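Local structure of translation initiation factor eIF-2B (1VB5) at residues Ser120-Leu123 and Glu124-Thr128; Arg154-Phe158 and Ser159-Phe163. The protein probably catalyses the exchange of GDP for GTP on initiation factor 2, as a member of the eIF-2B alpha/beta/delta family. All coordinates share one frame; numbering follows the deposited sequence.

Contact 1 (Ser120-Leu123 and Glu124-Thr128); sequences STVL and EIIRT
The R127 guanidinium rests one face on L123, whose CD2 lies 3.6 Å above the plane and displaced toward the rim, while the carboxylate of E124 meets its edge. L123 and R127 cross obliquely, with L123 CD2 3.7 Å from R127 NH1 and L123 CD1 close to R127 NE. With CG anti to the backbone N (chi1 173°), L123 lies against the extended R127 chain. At the edge, R127 NH1 forms a salt bridge with E124 OE2 at 3.2 Å that stays close to the guanidinium plane; E124 reaches it through a bend at chi2 (-47°). A water donates both to OE2 and, over a longer bond, to S120 O. R127 NE is hydrogen-bonded to S159, in the turn after helix 148-158, and NH2 forms a salt bridge with E155 on that helix, so an alanine at R127 would probably leave E124 and E155 without their common positive mate and uncover L123. Regular i to i+4 bonds, such as R127 N to L123 O at 2.9 Å, hold the backbone. T128 OG1 joins T128 N on E124 O, from the opposite face of that carbonyl. V122 CG1 touches I126 CD1 at 4.0 Å, both residues being buried. Helix 120-131 is the crossover between parallel strands 111-115 and 136-141: T121 and I125 pack on helix 78-106 and strand 214-217, L123 and I126 on helix 148-158.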
ATOM      1  N   SER B 120       5.412  13.734 -13.586  1.00 14.88           N
ATOM      2  CA  SER B 120       6.456  14.568 -14.169  1.00 18.45           C
ATOM      3  C   SER B 120       6.466  15.950 -13.523  1.00 20.24           C
ATOM      4  O   SER B 120       7.508  16.591 -13.428  1.00 19.21           O
ATOM      5  CB  SER B 120       6.269  14.687 -15.691  1.00 25.31           C
ATOM      6  OG  SER B 120       4.920  14.958 -16.024  1.00 33.37           O
ATOM      7  N   THR B 121       5.307  16.390 -13.049  1.00 19.97           N
ATOM      8  CA  THR B 121       5.196  17.693 -12.404  1.00 15.38           C
ATOM      9  C   THR B 121       5.902  17.681 -11.053  1.00 17.46           C
ATOM     10  O   THR B 121       6.668  18.595 -10.733  1.00 19.56           O
ATOM     11  CB  THR B 121       3.711  18.081 -12.222  1.00 21.92           C
ATOM     12  OG1 THR B 121       3.101  18.224 -13.513  1.00 26.36           O
ATOM     13  CG2 THR B 121       3.577  19.389 -11.456  1.00 16.64           C
ATOM     14  N   VAL B 122       5.651  16.649 -10.251  1.00 19.33           N
ATOM     15  CA  VAL B 122       6.299  16.557  -8.948  1.00 15.30           C
ATOM     16  C   VAL B 122       7.804  16.427  -9.165  1.00 16.89           C
ATOM     17  O   VAL B 122       8.598  16.989  -8.413  1.00 21.72           O
ATOM     18  CB  VAL B 122       5.783  15.343  -8.142  1.00 19.01           C
ATOM     19  CG1 VAL B 122       6.608  15.168  -6.863  1.00 15.44           C
ATOM     20  CG2 VAL B 122       4.315  15.544  -7.794  1.00 16.58           C
ATOM     21  N   LEU B 123       8.188  15.685 -10.197  1.00 14.85           N
ATOM     22  CA  LEU B 123       9.599  15.497 -10.522  1.00 19.90           C
ATOM     23  C   LEU B 123      10.279  16.836 -10.856  1.00 18.42           C
ATOM     24  O   LEU B 123      11.393  17.102 -10.407  1.00 19.56           O
ATOM     25  CB  LEU B 123       9.743  14.525 -11.705  1.00 17.85           C
ATOM     26  CG  LEU B 123      11.159  14.354 -12.272  1.00 23.69           C
ATOM     27  CD1 LEU B 123      12.116  13.920 -11.164  1.00 13.24           C
ATOM     28  CD2 LEU B 123      11.147  13.338 -13.407  1.00 17.82           C
ATOM     29  N   GLU B 124       9.613  17.687 -11.633  1.00 22.85           N
ATOM     30  CA  GLU B 124      10.207  18.978 -11.971  1.00 21.28           C
ATOM     31  C   GLU B 124      10.257  19.904 -10.767  1.00 22.93           C
ATOM     32  O   GLU B 124      11.135  20.768 -10.675  1.00 24.51           O
ATOM     33  CB  GLU B 124       9.459  19.642 -13.129  1.00 23.34           C
ATOM     34  CG  GLU B 124       9.763  18.998 -14.476  1.00 31.86           C
ATOM     35  CD  GLU B 124      11.258  18.779 -14.698  1.00 38.73           C
ATOM     36  OE1 GLU B 124      12.033  19.750 -14.551  1.00 40.84           O
ATOM     37  OE2 GLU B 124      11.658  17.637 -15.026  1.00 36.43           O
ATOM     38  N   ILE B 125       9.322  19.728  -9.838  1.00 20.15           N
ATOM     39  CA  ILE B 125       9.320  20.538  -8.626  1.00 20.15           C
ATOM     40  C   ILE B 125      10.579  20.174  -7.849  1.00 22.64           C
ATOM     41  O   ILE B 125      11.319  21.038  -7.381  1.00 25.69           O
ATOM     42  CB  ILE B 125       8.094  20.234  -7.720  1.00 16.78           C
ATOM     43  CG1 ILE B 125       6.814  20.771  -8.366  1.00 19.97           C
ATOM     44  CG2 ILE B 125       8.294  20.857  -6.340  1.00 14.21           C
ATOM     45  CD1 ILE B 125       5.553  20.500  -7.549  1.00 16.34           C
ATOM     46  N   ILE B 126      10.813  18.875  -7.716  1.00 23.39           N
ATOM     47  CA  ILE B 126      11.968  18.382  -6.983  1.00 22.82           C
ATOM     48  C   ILE B 126      13.292  18.808  -7.627  1.00 23.37           C
ATOM     49  O   ILE B 126      14.215  19.241  -6.936  1.00 25.28           O
ATOM     50  CB  ILE B 126      11.878  16.840  -6.843  1.00 21.84           C
ATOM     51  CG1 ILE B 126      10.809  16.495  -5.796  1.00 27.55           C
ATOM     52  CG2 ILE B 126      13.214  16.254  -6.452  1.00 19.77           C
ATOM     53  CD1 ILE B 126      10.457  15.005  -5.711  1.00 24.51           C
ATOM     54  N   ARG B 127      13.375  18.701  -8.946  1.00 21.37           N
ATOM     55  CA  ARG B 127      14.583  19.078  -9.667  1.00 23.06           C
ATOM     56  C   ARG B 127      14.879  20.572  -9.565  1.00 24.78           C
ATOM     57  O   ARG B 127      16.037  20.971  -9.415  1.00 23.25           O
ATOM     58  CB  ARG B 127      14.463  18.676 -11.137  1.00 22.63           C
ATOM     59  CG  ARG B 127      14.699  17.197 -11.387  1.00 21.93           C
ATOM     60  CD  ARG B 127      14.469  16.828 -12.841  1.00 19.86           C
ATOM     61  NE  ARG B 127      15.017  15.508 -13.127  1.00 19.54           N
ATOM     62  CZ  ARG B 127      14.693  14.772 -14.184  1.00 18.06           C
ATOM     63  NH1 ARG B 127      13.814  15.223 -15.068  1.00 16.30           N
ATOM     64  NH2 ARG B 127      15.248  13.576 -14.349  1.00 21.72           N
ATOM     65  N   THR B 128      13.836  21.393  -9.651  1.00 24.15           N
ATOM     66  CA  THR B 128      14.009  22.836  -9.560  1.00 24.90           C
ATOM     67  C   THR B 128      14.505  23.216  -8.167  1.00 28.52           C
ATOM     68  O   THR B 128      15.329  24.119  -8.017  1.00 27.25           O
ATOM     69  CB  THR B 128      12.686  23.588  -9.849  1.00 25.73           C
ATOM     70  OG1 THR B 128      12.269  23.327 -11.195  1.00 21.59           O
ATOM     71  CG2 THR B 128      12.873  25.097  -9.664  1.00 17.17           C
TER
HETATM   72  O   HOH W   1       9.411  16.281 -16.078  1.00 42.08           O

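Contact 2 (Arg154-Phe158 and Ser159-Phe163); sequences RELEF and SGIEF
L156 is the close-packed centre of this helix end, meeting I161 and F163 as the chain folds back against it. Its CD2 lies 3.8 Å from I161 CD1, L156 CB is equally near F163 CD2, and CD1 approaches the phenylalanine's CB. F163 brings its ring against the last turn with CG between its own N and carbonyl carbon (chi1 68°); F163 CE2 then reaches E157 CB at 3.8 Å, close to the backbone N of the same glutamate. The backbone closes in a Schellman motif around G160. I161 N donates to L156 O at 2.9 Å in a nearly straight bond (163°), the link of the motif that spans five residues. G160 N turns to E157 O at 3.0 Å, approaching from above the carbonyl plane. The positive phi of G160 (76°), which favours glycine, lets the chain leave the helix here. One residue earlier, S159 N still makes a helical bond to E155 O at 3.1 Å.

The solvent side is looser. E157 and F158 are both exposed residues: beyond its CB contact with F163, the E157 side chain runs on extended to its carboxylate, and F158, with CG anti to its N, carries its ring away from the packed centre, although its CB and the nearer ring atoms lie close to S159 N. The turn ends helix 148-158 and leads into strand 163-166, an outermost strand of the sheet within this chain. L156 packs on V138 and L140 of neighbouring strand 136-141, I161 touches helix 120-131, and the polar ends of E155 and S159 both face R127 of that helix.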
ATOM      1  N   ARG B 154      14.805   6.293 -11.044  1.00 19.93           N
ATOM      2  CA  ARG B 154      15.815   6.375 -12.100  1.00 24.11           C
ATOM      3  C   ARG B 154      16.085   7.842 -12.442  1.00 20.65           C
ATOM      4  O   ARG B 154      17.226   8.237 -12.665  1.00 24.19           O
ATOM      5  CB  ARG B 154      15.342   5.661 -13.381  1.00 26.22           C
ATOM      6  CG  ARG B 154      15.589   4.143 -13.464  1.00 40.72           C
ATOM      7  CD  ARG B 154      14.838   3.383 -12.393  1.00 57.48           C
ATOM      8  NE  ARG B 154      14.267   2.109 -12.848  1.00 63.15           N
ATOM      9  CZ  ARG B 154      13.402   1.976 -13.854  1.00 61.02           C
ATOM     10  NH1 ARG B 154      12.993   3.038 -14.546  1.00 55.51           N
ATOM     11  NH2 ARG B 154      12.914   0.778 -14.150  1.00 58.68           N
ATOM     12  N   GLU B 155      15.024   8.641 -12.493  1.00 18.62           N
ATOM     13  CA  GLU B 155      15.149  10.053 -12.825  1.00 17.62           C
ATOM     14  C   GLU B 155      15.829  10.852 -11.724  1.00 21.63           C
ATOM     15  O   GLU B 155      16.624  11.750 -12.013  1.00 22.81           O
ATOM     16  CB  GLU B 155      13.775  10.652 -13.127  1.00 16.94           C
ATOM     17  CG  GLU B 155      13.093  10.046 -14.348  1.00 23.11           C
ATOM     18  CD  GLU B 155      13.819  10.358 -15.651  1.00 27.64           C
ATOM     19  OE1 GLU B 155      13.503   9.720 -16.674  1.00 36.53           O
ATOM     20  OE2 GLU B 155      14.701  11.243 -15.657  1.00 31.47           O
ATOM     21  N   LEU B 156      15.519  10.532 -10.469  1.00 19.25           N
ATOM     22  CA  LEU B 156      16.114  11.237  -9.338  1.00 20.46           C
ATOM     23  C   LEU B 156      17.597  10.907  -9.263  1.00 21.15           C
ATOM     24  O   LEU B 156      18.413  11.739  -8.877  1.00 17.27           O
ATOM     25  CB  LEU B 156      15.425  10.839  -8.025  1.00 22.57           C
ATOM     26  CG  LEU B 156      14.000  11.360  -7.803  1.00 28.30           C
ATOM     27  CD1 LEU B 156      13.452  10.826  -6.489  1.00 18.93           C
ATOM     28  CD2 LEU B 156      14.007  12.884  -7.786  1.00 21.92           C
ATOM     29  N   GLU B 157      17.933   9.678  -9.636  1.00 22.52           N
ATOM     30  CA  GLU B 157      19.321   9.240  -9.634  1.00 26.97           C
ATOM     31  C   GLU B 157      20.067  10.020 -10.719  1.00 23.70           C
ATOM     32  O   GLU B 157      21.187  10.476 -10.509  1.00 25.73           O
ATOM     33  CB  GLU B 157      19.388   7.741  -9.912  1.00 28.73           C
ATOM     34  CG  GLU B 157      20.755   7.122  -9.729  1.00 44.34           C
ATOM     35  CD  GLU B 157      20.703   5.607  -9.847  1.00 64.44           C
ATOM     36  OE1 GLU B 157      20.341   5.110 -10.939  1.00 68.12           O
ATOM     37  OE2 GLU B 157      21.014   4.915  -8.849  1.00 72.61           O
ATOM     38  N   PHE B 158      19.431  10.177 -11.876  1.00 18.56           N
ATOM     39  CA  PHE B 158      20.028  10.912 -12.988  1.00 23.05           C
ATOM     40  C   PHE B 158      20.372  12.331 -12.526  1.00 26.52           C
ATOM     41  O   PHE B 158      21.428  12.871 -12.855  1.00 23.22           O
ATOM     42  CB  PHE B 158      19.035  10.978 -14.158  1.00 22.42           C
ATOM     43  CG  PHE B 158      19.548  11.731 -15.363  1.00 29.00           C
ATOM     44  CD1 PHE B 158      20.313  11.085 -16.334  1.00 27.65           C
ATOM     45  CD2 PHE B 158      19.252  13.082 -15.536  1.00 28.31           C
ATOM     46  CE1 PHE B 158      20.772  11.772 -17.461  1.00 26.33           C
ATOM     47  CE2 PHE B 158      19.705  13.782 -16.658  1.00 28.44           C
ATOM     48  CZ  PHE B 158      20.468  13.125 -17.624  1.00 29.07           C
ATOM     49  N   SER B 159      19.481  12.919 -11.736  1.00 24.81           N
ATOM     50  CA  SER B 159      19.665  14.282 -11.257  1.00 19.35           C
ATOM     51  C   SER B 159      20.544  14.431 -10.013  1.00 18.84           C
ATOM     52  O   SER B 159      20.815  15.550  -9.581  1.00 19.48           O
ATOM     53  CB  SER B 159      18.296  14.917 -11.006  1.00 20.33           C
ATOM     54  OG  SER B 159      17.524  14.938 -12.199  1.00 21.24           O
ATOM     55  N   GLY B 160      20.992  13.316  -9.442  1.00 19.06           N
ATOM     56  CA  GLY B 160      21.837  13.386  -8.258  1.00 19.26           C
ATOM     57  C   GLY B 160      21.084  13.720  -6.980  1.00 23.71           C
ATOM     58  O   GLY B 160      21.643  14.270  -6.022  1.00 22.52           O
ATOM     59  N   ILE B 161      19.802  13.385  -6.957  1.00 23.15           N
ATOM     60  CA  ILE B 161      18.977  13.658  -5.792  1.00 20.94           C
ATOM     61  C   ILE B 161      18.922  12.424  -4.891  1.00 20.77           C
ATOM     62  O   ILE B 161      18.735  11.303  -5.360  1.00 20.95           O
ATOM     63  CB  ILE B 161      17.568  14.090  -6.244  1.00 25.86           C
ATOM     64  CG1 ILE B 161      17.693  15.395  -7.045  1.00 20.76           C
ATOM     65  CG2 ILE B 161      16.648  14.276  -5.039  1.00 26.70           C
ATOM     66  CD1 ILE B 161      16.464  15.775  -7.828  1.00 25.18           C
ATOM     67  N   GLU B 162      19.111  12.635  -3.595  1.00 19.04           N
ATOM     68  CA  GLU B 162      19.087  11.535  -2.639  1.00 27.23           C
ATOM     69  C   GLU B 162      17.663  10.999  -2.469  1.00 22.98           C
ATOM     70  O   GLU B 162      16.717  11.765  -2.301  1.00 18.49           O
ATOM     71  CB  GLU B 162      19.639  12.003  -1.289  1.00 23.08           C
ATOM     72  CG  GLU B 162      20.089  10.863  -0.387  1.00 44.27           C
ATOM     73  CD  GLU B 162      20.492  11.335   1.002  1.00 56.84           C
ATOM     74  OE1 GLU B 162      21.200  12.366   1.102  1.00 59.84           O
ATOM     75  OE2 GLU B 162      20.107  10.667   1.989  1.00 54.66           O
ATOM     76  N   PHE B 163      17.509   9.680  -2.522  1.00 25.40           N
ATOM     77  CA  PHE B 163      16.183   9.087  -2.379  1.00 25.36           C
ATOM     78  C   PHE B 163      16.225   7.709  -1.750  1.00 25.28           C
ATOM     79  O   PHE B 163      17.264   7.050  -1.731  1.00 23.78           O
ATOM     80  CB  PHE B 163      15.485   9.002  -3.745  1.00 20.39           C
ATOM     81  CG  PHE B 163      16.111   8.013  -4.690  1.00 27.23           C
ATOM     82  CD1 PHE B 163      15.794   6.659  -4.614  1.00 24.96           C
ATOM     83  CD2 PHE B 163      17.038   8.432  -5.639  1.00 25.09           C
ATOM     84  CE1 PHE B 163      16.392   5.735  -5.472  1.00 30.00           C
ATOM     85  CE2 PHE B 163      17.640   7.517  -6.500  1.00 26.88           C
ATOM     86  CZ  PHE B 163      17.318   6.165  -6.417  1.00 26.13           C
TER

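Overall arrangement
Contacts 1 and 2 follow one another along the chain, with strand 136-141 among the chain between them, their centres about 11 Å apart and on the same side of the chain's centre. Contact 1 lies within helix 120-131; contact 2 ends helix 148-158 and leads to strand 163-166, so they belong to successive strand-helix-strand units of one mainly parallel, Rossmann-like sheet. They meet directly. R127 NH2 lies 2.7 Å from E155 OE2, and I126 CG2 packs on I161 CD1 and L156 CD2. Polar and apolar links together join helix 120-131 to the end of helix 148-158 and its following turn, showing how residues ordered within one helix can also serve packing between helices.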